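Local coordinates for N-acyl-D-glutamate deacylase (Bordetella bronchiseptica, PDB 3GIP), which catalyses the hydrolytic removal of the acyl group from N-acyl-D-glutamate, using a zinc-containing active site of the amidohydrolase type, at residues A[171-174]-A[175-179]; A[159-163]-A[164-168]; A[194-198]-A[199-203]; A[142-146]-A[147-151]. One frame throughout, in Å; residues are numbered along the deposited sequence.

Overall arrangement
All four contacts are local ones on one flank of the amidohydrolase barrel. Contact 4 is the buried one: strand 139-145 runs into helix 146-153 there, and apolar packing and backbone bonds dominate. Contacts 1 and 2 share helix 163-179. Contact 2 holds its exposed start with a capping box, whereas contact 1, near its other end, turns Leu173 and Ala176 toward strand 139-145 and an amide-carboxylate pair outward. Contact 3, partly buried, starts helix 198-210 and relies on a water and a carboxylate. Arg150 of contact 4 ties these starts together, since it bonds to Glu200 of contact 3 and to Ala159 of contact 2.

Contact 1: residues A[171-174]-A[175-179]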
loop_
_atom_site.group_PDB
_atom_site.type_symbol
_atom_site.label_atom_id
_atom_site.label_comp_id
_atom_site.label_asym_id
_atom_site.label_seq_id
_atom_site.Cartn_x
_atom_site.Cartn_y
_atom_site.Cartn_z
ATOM N N ASP A 171 21.662 -6.745 -10.793
ATOM C CA ASP A 171 21.269 -7.007 -12.173
ATOM C C ASP A 171 19.800 -7.411 -12.245
ATOM O O ASP A 171 19.091 -7.036 -13.184
ATOM C CB ASP A 171 22.141 -8.108 -12.786
ATOM C CG ASP A 171 23.573 -7.658 -13.018
ATOM O OD1 ASP A 171 23.804 -6.436 -13.123
ATOM O OD2 ASP A 171 24.466 -8.529 -13.112
ATOM N N MET A 172 19.345 -8.173 -11.251
ATOM C CA MET A 172 17.949 -8.597 -11.201
ATOM C C MET A 172 17.079 -7.360 -11.001
ATOM O O MET A 172 16.015 -7.229 -11.605
ATOM C CB MET A 172 17.720 -9.574 -10.047
ATOM C CG MET A 172 18.403 -10.923 -10.217
ATOM S SD MET A 172 17.983 -12.055 -8.870
ATOM C CE MET A 172 16.466 -12.726 -9.480
ATOM N N LEU A 173 17.539 -6.452 -10.148
ATOM C CA LEU A 173 16.796 -5.225 -9.898
ATOM C C LEU A 173 16.762 -4.392 -11.173
ATOM O O LEU A 173 15.717 -3.865 -11.553
ATOM C CB LEU A 173 17.446 -4.420 -8.770
ATOM C CG LEU A 173 16.911 -2.995 -8.585
ATOM C CD1 LEU A 173 15.401 -3.026 -8.377
ATOM C CD2 LEU A 173 17.602 -2.345 -7.407
ATOM N N GLN A 174 17.907 -4.287 -11.844
ATOM C CA GLN A 174 17.982 -3.508 -13.073
ATOM C C GLN A 174 17.004 -4.041 -14.110
ATOM O O GLN A 174 16.314 -3.272 -14.779
ATOM C CB GLN A 174 19.403 -3.535 -13.643
ATOM C CG GLN A 174 19.594 -2.584 -14.813
ATOM C CD GLN A 174 20.994 -2.637 -15.389
ATOM O OE1 GLN A 174 21.976 -2.671 -14.650
ATOM N NE2 GLN A 174 21.091 -2.625 -16.715
ATOM N N ALA A 175 16.946 -5.363 -14.243
ATOM C CA ALA A 175 16.040 -5.983 -15.197
ATOM C C ALA A 175 14.590 -5.668 -14.833
ATOM O O ALA A 175 13.765 -5.406 -15.707
ATOM C CB ALA A 175 16.258 -7.490 -15.224
ATOM N N ALA A 176 14.286 -5.693 -13.539
ATOM C CA ALA A 176 12.931 -5.413 -13.076
ATOM C C ALA A 176 12.555 -3.972 -13.408
ATOM O O ALA A 176 11.459 -3.704 -13.900
ATOM C CB ALA A 176 12.829 -5.652 -11.568
ATOM N N LEU A 177 13.470 -3.046 -13.145
ATOM C CA LEU A 177 13.222 -1.639 -13.433
ATOM C C LEU A 177 13.075 -1.412 -14.935
ATOM O O LEU A 177 12.239 -0.623 -15.374
ATOM C CB LEU A 177 14.359 -0.775 -12.883
ATOM C CG LEU A 177 14.589 -0.838 -11.368
ATOM C CD1 LEU A 177 15.654 0.173 -10.976
ATOM C CD2 LEU A 177 13.285 -0.538 -10.631
ATOM N N GLU A 178 13.885 -2.104 -15.729
ATOM C CA GLU A 178 13.796 -1.952 -17.175
ATOM C C GLU A 178 12.452 -2.493 -17.655
ATOM O O GLU A 178 11.901 -2.022 -18.651
ATOM C CB GLU A 178 14.958 -2.686 -17.862
ATOM C CG GLU A 178 16.332 -2.188 -17.415
ATOM C CD GLU A 178 17.488 -2.906 -18.090
ATOM O OE1 GLU A 178 17.385 -4.130 -18.318
ATOM O OE2 GLU A 178 18.512 -2.247 -18.373
ATOM N N ALA A 179 11.916 -3.471 -16.925
ATOM C CA ALA A 179 10.632 -4.075 -17.270
ATOM C C ALA A 179 9.455 -3.189 -16.867
ATOM O O ALA A 179 8.330 -3.397 -17.325
ATOM C CB ALA A 179 10.503 -5.446 -16.613
#
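Gln174 and Glu178 meet one turn apart on the outer side of helix 163-179, where Gln174 NE2 donates to Glu178 OE2 over 3.1 Å. The N-H points almost straight at its acceptor, 172°, and the oxygen lies close to the plane of the amide. The carboxylate, by contrast, is met from above its plane, and the two flat groups are turned 79° against each other. Gln174 gets there by an extended chain with CG anti to the backbone N (chi1 -172°), while Glu178, also extended, leans back toward it from the next turn.

Leu173 and Leu177 form the matching pair on the buried side. Leu173 CD1 rests against Leu177 CG at 3.8 Å, and the two side chains cross at a slant. Behind both pairs runs the ordinary helical ladder, for example Leu177 N to Leu173 O at 2.9 Å.

Further out, Leu173 and Ala176 face Val144 of strand 139-145, Leu173 also touches Leu204 and Val207 of helix 198-210, and Leu177 lies against Arg211 of a loop. The helix is thus amphipathic, and on its more exposed side the bond from the amide N-H probably eases the negative charge of the glutamate a little.

Contact 2: residues A[159-163]-A[164-168]; sequences AAPTA and AEQQA
Thr162 and Glu165 exchange two hydrogen bonds, each running from a backbone N-H to the other residue's side chain. Glu165 N donates to Thr162 OG1 at 3.1 Å. In return Thr162 N donates to Glu165 OE1 at 2.9 Å, reaching that oxygen on its anti side, 18° out of the carboxylate plane. With chi1 at 60°, Thr162 OG1 sits between its own N and carbonyl carbon and turns into the first turn, while Glu165, extended beyond CG, bends back along the chain. This reciprocal pair is a capping box, with Thr162 as the N-cap of helix 163-179, one of the helices outside the barrel of this amidohydrolase. The first regular helical bonds follow at once: Gln166 N to Thr162 O, 2.9 Å, and Gln167 N to Ala163 O, 3.0 Å.

A water extends the polar network upstream, lying 2.7 Å from Glu165 OE1 and 2.8 Å from Ala160 O. Glu165 OE1 therefore has both a backbone N-H and this water beside it.

Apolar contact is slight. Pro161 CB approaches Glu165 CB at 4.1 Å, and the proline ring lies alongside Gln166, both pointing the same way. The amide of Gln166 has its main polar partner elsewhere, at Glu200 O of helix 198-210, and Pro161 also touches Arg150 and Met154, so the loop before the cap lies against helix 146-153.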
loop_
_atom_site.group_PDB
_atom_site.type_symbol
_atom_site.label_atom_id
_atom_site.label_comp_id
_atom_site.label_asym_id
_atom_site.label_seq_id
_atom_site.Cartn_x
_atom_site.Cartn_y
_atom_site.Cartn_z
ATOM N N ALA A 159 23.443 -15.590 4.747
ATOM C CA ALA A 159 24.834 -15.155 4.800
ATOM C C ALA A 159 25.035 -13.774 4.192
ATOM O O ALA A 159 24.087 -13.136 3.730
ATOM C CB ALA A 159 25.718 -16.167 4.077
ATOM N N ALA A 160 26.281 -13.312 4.220
ATOM C CA ALA A 160 26.632 -12.028 3.631
ATOM C C ALA A 160 26.820 -12.351 2.155
ATOM O O ALA A 160 27.373 -13.393 1.808
ATOM C CB ALA A 160 27.927 -11.505 4.233
ATOM N N PRO A 161 26.355 -11.469 1.264
ATOM C CA PRO A 161 26.501 -11.734 -0.168
ATOM C C PRO A 161 27.929 -11.622 -0.680
ATOM O O PRO A 161 28.708 -10.793 -0.208
ATOM C CB PRO A 161 25.588 -10.691 -0.796
ATOM C CG PRO A 161 25.768 -9.522 0.123
ATOM C CD PRO A 161 25.709 -10.164 1.497
ATOM N N THR A 162 28.274 -12.476 -1.639
ATOM C CA THR A 162 29.595 -12.417 -2.241
ATOM C C THR A 162 29.478 -11.277 -3.241
ATOM O O THR A 162 28.376 -10.798 -3.507
ATOM C CB THR A 162 29.940 -13.710 -3.000
ATOM O OG1 THR A 162 28.982 -13.922 -4.044
ATOM C CG2 THR A 162 29.930 -14.900 -2.057
ATOM N N ALA A 163 30.599 -10.835 -3.794
ATOM C CA ALA A 163 30.558 -9.748 -4.760
ATOM C C ALA A 163 29.664 -10.130 -5.934
ATOM O O ALA A 163 28.909 -9.304 -6.444
ATOM C CB ALA A 163 31.963 -9.430 -5.250
ATOM N N ALA A 164 29.746 -11.391 -6.355
ATOM C CA ALA A 164 28.943 -11.876 -7.473
ATOM C C ALA A 164 27.451 -11.893 -7.145
ATOM O O ALA A 164 26.622 -11.564 -7.994
ATOM C CB ALA A 164 29.406 -13.272 -7.882
ATOM N N GLU A 165 27.109 -12.290 -5.924
ATOM C CA GLU A 165 25.705 -12.335 -5.517
ATOM C C GLU A 165 25.143 -10.920 -5.402
ATOM O O GLU A 165 23.992 -10.673 -5.766
ATOM C CB GLU A 165 25.557 -13.083 -4.187
ATOM C CG GLU A 165 25.925 -14.559 -4.283
ATOM C CD GLU A 165 25.934 -15.262 -2.940
ATOM O OE1 GLU A 165 26.386 -14.651 -1.950
ATOM O OE2 GLU A 165 25.505 -16.436 -2.879
ATOM N N GLN A 166 25.956 -9.992 -4.904
ATOM C CA GLN A 166 25.519 -8.604 -4.785
ATOM C C GLN A 166 25.240 -8.076 -6.186
ATOM O O GLN A 166 24.233 -7.409 -6.421
ATOM C CB GLN A 166 26.601 -7.754 -4.117
ATOM C CG GLN A 166 26.292 -6.255 -4.053
ATOM C CD GLN A 166 25.121 -5.928 -3.141
ATOM O OE1 GLN A 166 24.999 -6.482 -2.049
ATOM N NE2 GLN A 166 24.263 -5.007 -3.579
ATOM N N GLN A 167 26.130 -8.387 -7.125
ATOM C CA GLN A 167 25.941 -7.924 -8.493
ATOM C C GLN A 167 24.727 -8.599 -9.127
ATOM O O GLN A 167 24.025 -7.994 -9.937
ATOM C CB GLN A 167 27.192 -8.200 -9.334
ATOM C CG GLN A 167 27.171 -7.531 -10.703
ATOM C CD GLN A 167 26.992 -6.024 -10.613
ATOM O OE1 GLN A 167 27.748 -5.340 -9.923
ATOM N NE2 GLN A 167 25.991 -5.501 -11.313
ATOM N N ALA A 168 24.480 -9.852 -8.759
ATOM C CA ALA A 168 23.336 -10.580 -9.299
ATOM C C ALA A 168 22.041 -9.909 -8.852
ATOM O O ALA A 168 21.107 -9.753 -9.636
ATOM C CB ALA A 168 23.360 -12.026 -8.832
HETATM O O HOH W 1 26.836 -15.787 0.420
#

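Contact 3: residues A[194-198]-A[199-203]; sequences AVAQA and AELEG
The carboxylate of Glu200 has the methyl of Ala196 over one face: Ala196 CB stands 3.5 Å from Glu200 CD and about equally near to both carboxylate oxygens. The setting is the N-terminus of helix 198-210, a barrel helix that follows strand 183-187, with Gln197 as N-cap. Pro161 touches Glu200 OE1 from the other side of the plane. At that same OE1 come the polar partners, a salt bridge from Arg150 of helix 146-153 and a water. Glu200 brings its flat end here with CG anti to the backbone N (chi1 179°) and the chain extended beyond it, so that it runs back past the start of its own helix.

Glu200, three residues on from Gln197, stands where the partner of a capping box would be, but its link to the N-cap backbone passes through a water: this lies 2.9 Å from Gln197 N, whose N-H it accepts, and donates to Glu200 OE1 at 2.7 Å. The bonds to Gln197 O are weak: that from Leu201 N is long at 3.3 Å, and that from Glu200 N, at 3.1 Å, is badly bent at 123°.

Ahead of the helix, the carbonyl oxygens of Ala194 and Ala196 both accept from Arg220. Ala196 also joins the apolar side, where Leu201 reaches on to Leu188 and its CD2 lies 3.9 Å from Ala196 CB.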
loop_
_atom_site.group_PDB
_atom_site.type_symbol
_atom_site.label_atom_id
_atom_site.label_comp_id
_atom_site.label_asym_id
_atom_site.label_seq_id
_atom_site.Cartn_x
_atom_site.Cartn_y
_atom_site.Cartn_z
ATOM N N ALA A 194 16.791 -8.674 6.901
ATOM C CA ALA A 194 17.443 -8.187 8.110
ATOM C C ALA A 194 18.947 -8.451 8.137
ATOM O O ALA A 194 19.695 -7.754 8.824
ATOM C CB ALA A 194 16.784 -8.813 9.334
ATOM N N VAL A 195 19.384 -9.462 7.391
ATOM C CA VAL A 195 20.798 -9.823 7.340
ATOM C C VAL A 195 21.629 -8.802 6.567
ATOM O O VAL A 195 22.833 -8.668 6.794
ATOM C CB VAL A 195 20.981 -11.213 6.679
ATOM C CG1 VAL A 195 22.458 -11.572 6.600
ATOM C CG2 VAL A 195 20.219 -12.264 7.468
ATOM N N ALA A 196 20.977 -8.077 5.665
ATOM C CA ALA A 196 21.655 -7.086 4.833
ATOM C C ALA A 196 22.309 -5.944 5.605
ATOM O O ALA A 196 21.789 -5.478 6.622
ATOM C CB ALA A 196 20.675 -6.516 3.807
ATOM N N GLN A 197 23.463 -5.510 5.110
ATOM C CA GLN A 197 24.199 -4.404 5.703
ATOM C C GLN A 197 24.137 -3.217 4.747
ATOM O O GLN A 197 23.634 -3.339 3.629
ATOM C CB GLN A 197 25.654 -4.802 5.963
ATOM C CG GLN A 197 25.803 -5.883 7.020
ATOM C CD GLN A 197 27.246 -6.115 7.429
ATOM O OE1 GLN A 197 27.527 -6.917 8.320
ATOM N NE2 GLN A 197 28.167 -5.412 6.780
ATOM N N ALA A 198 24.651 -2.075 5.188
ATOM C CA ALA A 198 24.624 -0.856 4.388
ATOM C C ALA A 198 25.071 -1.009 2.934
ATOM O O ALA A 198 24.365 -0.583 2.025
ATOM C CB ALA A 198 25.446 0.230 5.075
ATOM N N ALA A 199 26.235 -1.613 2.711
ATOM C CA ALA A 199 26.756 -1.783 1.353
ATOM C C ALA A 199 25.788 -2.477 0.397
ATOM O O ALA A 199 25.668 -2.092 -0.769
ATOM C CB ALA A 199 28.080 -2.548 1.396
ATOM N N GLU A 200 25.106 -3.505 0.887
ATOM C CA GLU A 200 24.154 -4.252 0.076
ATOM C C GLU A 200 22.965 -3.393 -0.340
ATOM O O GLU A 200 22.579 -3.358 -1.513
ATOM C CB GLU A 200 23.656 -5.472 0.857
ATOM C CG GLU A 200 22.639 -6.324 0.112
ATOM C CD GLU A 200 22.240 -7.563 0.892
ATOM O OE1 GLU A 200 23.069 -8.057 1.686
ATOM O OE2 GLU A 200 21.107 -8.055 0.699
ATOM N N LEU A 201 22.387 -2.693 0.629
ATOM C CA LEU A 201 21.231 -1.851 0.367
ATOM C C LEU A 201 21.592 -0.646 -0.498
ATOM O O LEU A 201 20.823 -0.251 -1.378
ATOM C CB LEU A 201 20.617 -1.407 1.700
ATOM C CG LEU A 201 20.240 -2.590 2.607
ATOM C CD1 LEU A 201 19.724 -2.081 3.947
ATOM C CD2 LEU A 201 19.191 -3.456 1.915
ATOM N N GLU A 202 22.770 -0.079 -0.261
ATOM C CA GLU A 202 23.223 1.073 -1.032
ATOM C C GLU A 202 23.441 0.678 -2.487
ATOM O O GLU A 202 23.159 1.455 -3.396
ATOM C CB GLU A 202 24.518 1.631 -0.438
ATOM C CG GLU A 202 24.362 2.124 0.991
ATOM C CD GLU A 202 25.674 2.560 1.609
ATOM O OE1 GLU A 202 26.709 1.920 1.318
ATOM O OE2 GLU A 202 25.668 3.529 2.398
ATOM N N GLY A 203 23.949 -0.535 -2.700
ATOM C CA GLY A 203 24.176 -1.005 -4.055
ATOM C C GLY A 203 22.883 -1.020 -4.845
ATOM O O GLY A 203 22.836 -0.571 -5.991
HETATM O O HOH W 2 25.013 -7.234 3.358
#

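Contact 4: residues A[142-146]-A[147-151]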
loop_
_atom_site.group_PDB
_atom_site.type_symbol
_atom_site.label_atom_id
_atom_site.label_comp_id
_atom_site.label_asym_id
_atom_site.label_seq_id
_atom_site.Cartn_x
_atom_site.Cartn_y
_atom_site.Cartn_z
ATOM N N ALA A 142 4.242 -1.996 -9.645
ATOM C CA ALA A 142 4.938 -2.982 -8.833
ATOM C C ALA A 142 6.372 -2.677 -8.448
ATOM O O ALA A 142 7.160 -2.168 -9.247
ATOM C CB ALA A 142 4.882 -4.343 -9.528
ATOM N N LEU A 143 6.695 -3.012 -7.203
ATOM C CA LEU A 143 8.033 -2.856 -6.654
ATOM C C LEU A 143 8.597 -4.270 -6.611
ATOM O O LEU A 143 7.837 -5.237 -6.527
ATOM C CB LEU A 143 7.974 -2.321 -5.221
ATOM C CG LEU A 143 7.429 -0.914 -4.977
ATOM C CD1 LEU A 143 6.869 -0.828 -3.557
ATOM C CD2 LEU A 143 8.535 0.115 -5.185
ATOM N N VAL A 144 9.914 -4.400 -6.693
ATOM C CA VAL A 144 10.534 -5.717 -6.602
ATOM C C VAL A 144 11.043 -5.835 -5.174
ATOM O O VAL A 144 11.680 -4.917 -4.655
ATOM C CB VAL A 144 11.705 -5.881 -7.601
ATOM C CG1 VAL A 144 12.715 -4.776 -7.416
ATOM C CG2 VAL A 144 12.368 -7.240 -7.400
ATOM N N GLY A 145 10.745 -6.958 -4.532
ATOM C CA GLY A 145 11.156 -7.150 -3.153
ATOM C C GLY A 145 12.592 -7.568 -2.922
ATOM O O GLY A 145 13.108 -8.469 -3.587
ATOM N N HIS A 146 13.239 -6.909 -1.968
ATOM C CA HIS A 146 14.619 -7.216 -1.609
ATOM C C HIS A 146 14.704 -8.657 -1.102
ATOM O O HIS A 146 15.700 -9.346 -1.325
ATOM C CB HIS A 146 15.099 -6.227 -0.537
ATOM C CG HIS A 146 16.379 -6.618 0.133
ATOM N ND1 HIS A 146 17.545 -6.865 -0.560
ATOM C CD2 HIS A 146 16.680 -6.780 1.444
ATOM C CE1 HIS A 146 18.509 -7.162 0.295
ATOM N NE2 HIS A 146 18.010 -7.116 1.517
ATOM N N ALA A 147 13.660 -9.121 -0.422
ATOM C CA ALA A 147 13.660 -10.493 0.066
ATOM C C ALA A 147 13.717 -11.423 -1.142
ATOM O O ALA A 147 14.469 -12.401 -1.150
ATOM C CB ALA A 147 12.410 -10.766 0.892
ATOM N N ASN A 148 12.921 -11.110 -2.164
ATOM C CA ASN A 148 12.897 -11.912 -3.386
ATOM C C ASN A 148 14.284 -11.934 -4.013
ATOM O O ASN A 148 14.765 -12.987 -4.441
ATOM C CB ASN A 148 11.908 -11.331 -4.400
ATOM C CG ASN A 148 10.469 -11.610 -4.037
ATOM O OD1 ASN A 148 9.789 -12.393 -4.701
ATOM N ND2 ASN A 148 9.992 -10.967 -2.979
ATOM N N LEU A 149 14.921 -10.768 -4.070
ATOM C CA LEU A 149 16.251 -10.672 -4.662
ATOM C C LEU A 149 17.231 -11.583 -3.939
ATOM O O LEU A 149 17.963 -12.339 -4.578
ATOM C CB LEU A 149 16.752 -9.225 -4.631
ATOM C CG LEU A 149 15.920 -8.241 -5.460
ATOM C CD1 LEU A 149 16.515 -6.849 -5.332
ATOM C CD2 LEU A 149 15.892 -8.670 -6.923
ATOM N N ARG A 150 17.243 -11.520 -2.610
ATOM C CA ARG A 150 18.136 -12.364 -1.829
ATOM C C ARG A 150 17.814 -13.844 -2.014
ATOM O O ARG A 150 18.712 -14.661 -2.213
ATOM C CB ARG A 150 18.054 -12.025 -0.336
ATOM C CG ARG A 150 19.138 -11.085 0.151
ATOM C CD ARG A 150 19.304 -11.160 1.666
ATOM N NE ARG A 150 20.534 -10.499 2.090
ATOM C CZ ARG A 150 21.487 -11.080 2.811
ATOM N NH1 ARG A 150 21.356 -12.339 3.200
ATOM N NH2 ARG A 150 22.588 -10.408 3.121
ATOM N N LEU A 151 16.532 -14.188 -1.943
ATOM C CA LEU A 151 16.119 -15.583 -2.078
ATOM C C LEU A 151 16.354 -16.144 -3.473
ATOM O O LEU A 151 16.466 -17.359 -3.648
ATOM C CB LEU A 151 14.642 -15.735 -1.715
ATOM C CG LEU A 151 14.273 -15.357 -0.279
ATOM C CD1 LEU A 151 12.765 -15.403 -0.122
ATOM C CD2 LEU A 151 14.956 -16.300 0.705
#
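Val144 and Leu149 make the close apolar join between the end of strand 139-145 and the helix that follows it. Val144 CG2 touches Leu149 CD2 at 3.8 Å, the two side chains crossing at about a right angle. Val144 CG2 is anti to its own N, which sets that methyl toward Leu149, while CG1 goes to Leu173 of helix 163-179. Leu149 CG also lies 3.4 Å from Gly145 O, the carbonyl that accepts Leu149 N at 3.0 Å, with the donor in the carbonyl plane. Gly145, the N-cap, gives its own N-H to Ser98. This is a strand of the TIM-like amidohydrolase barrel passing directly into a helix at its C-terminal end, the end where such barrels carry their active sites; the side chain of Ala147 is about 11 Å from the bound zinc ion.

On the other side the fit is looser, though still buried. His146 and Arg150 lie side by side and point the same way, with ring and guanidinium planes 75° apart. Their firm link is in the backbone, Arg150 N to His146 O at 3.0 Å and 168°.

The guanidinium finds its partners beyond the turn, chiefly Glu200 and Ala159 O. A buried positive charge beside a histidine is thus probably balanced by that glutamate, so that helix 146-153 is joined to helix 198-210 by charge as well as by packing.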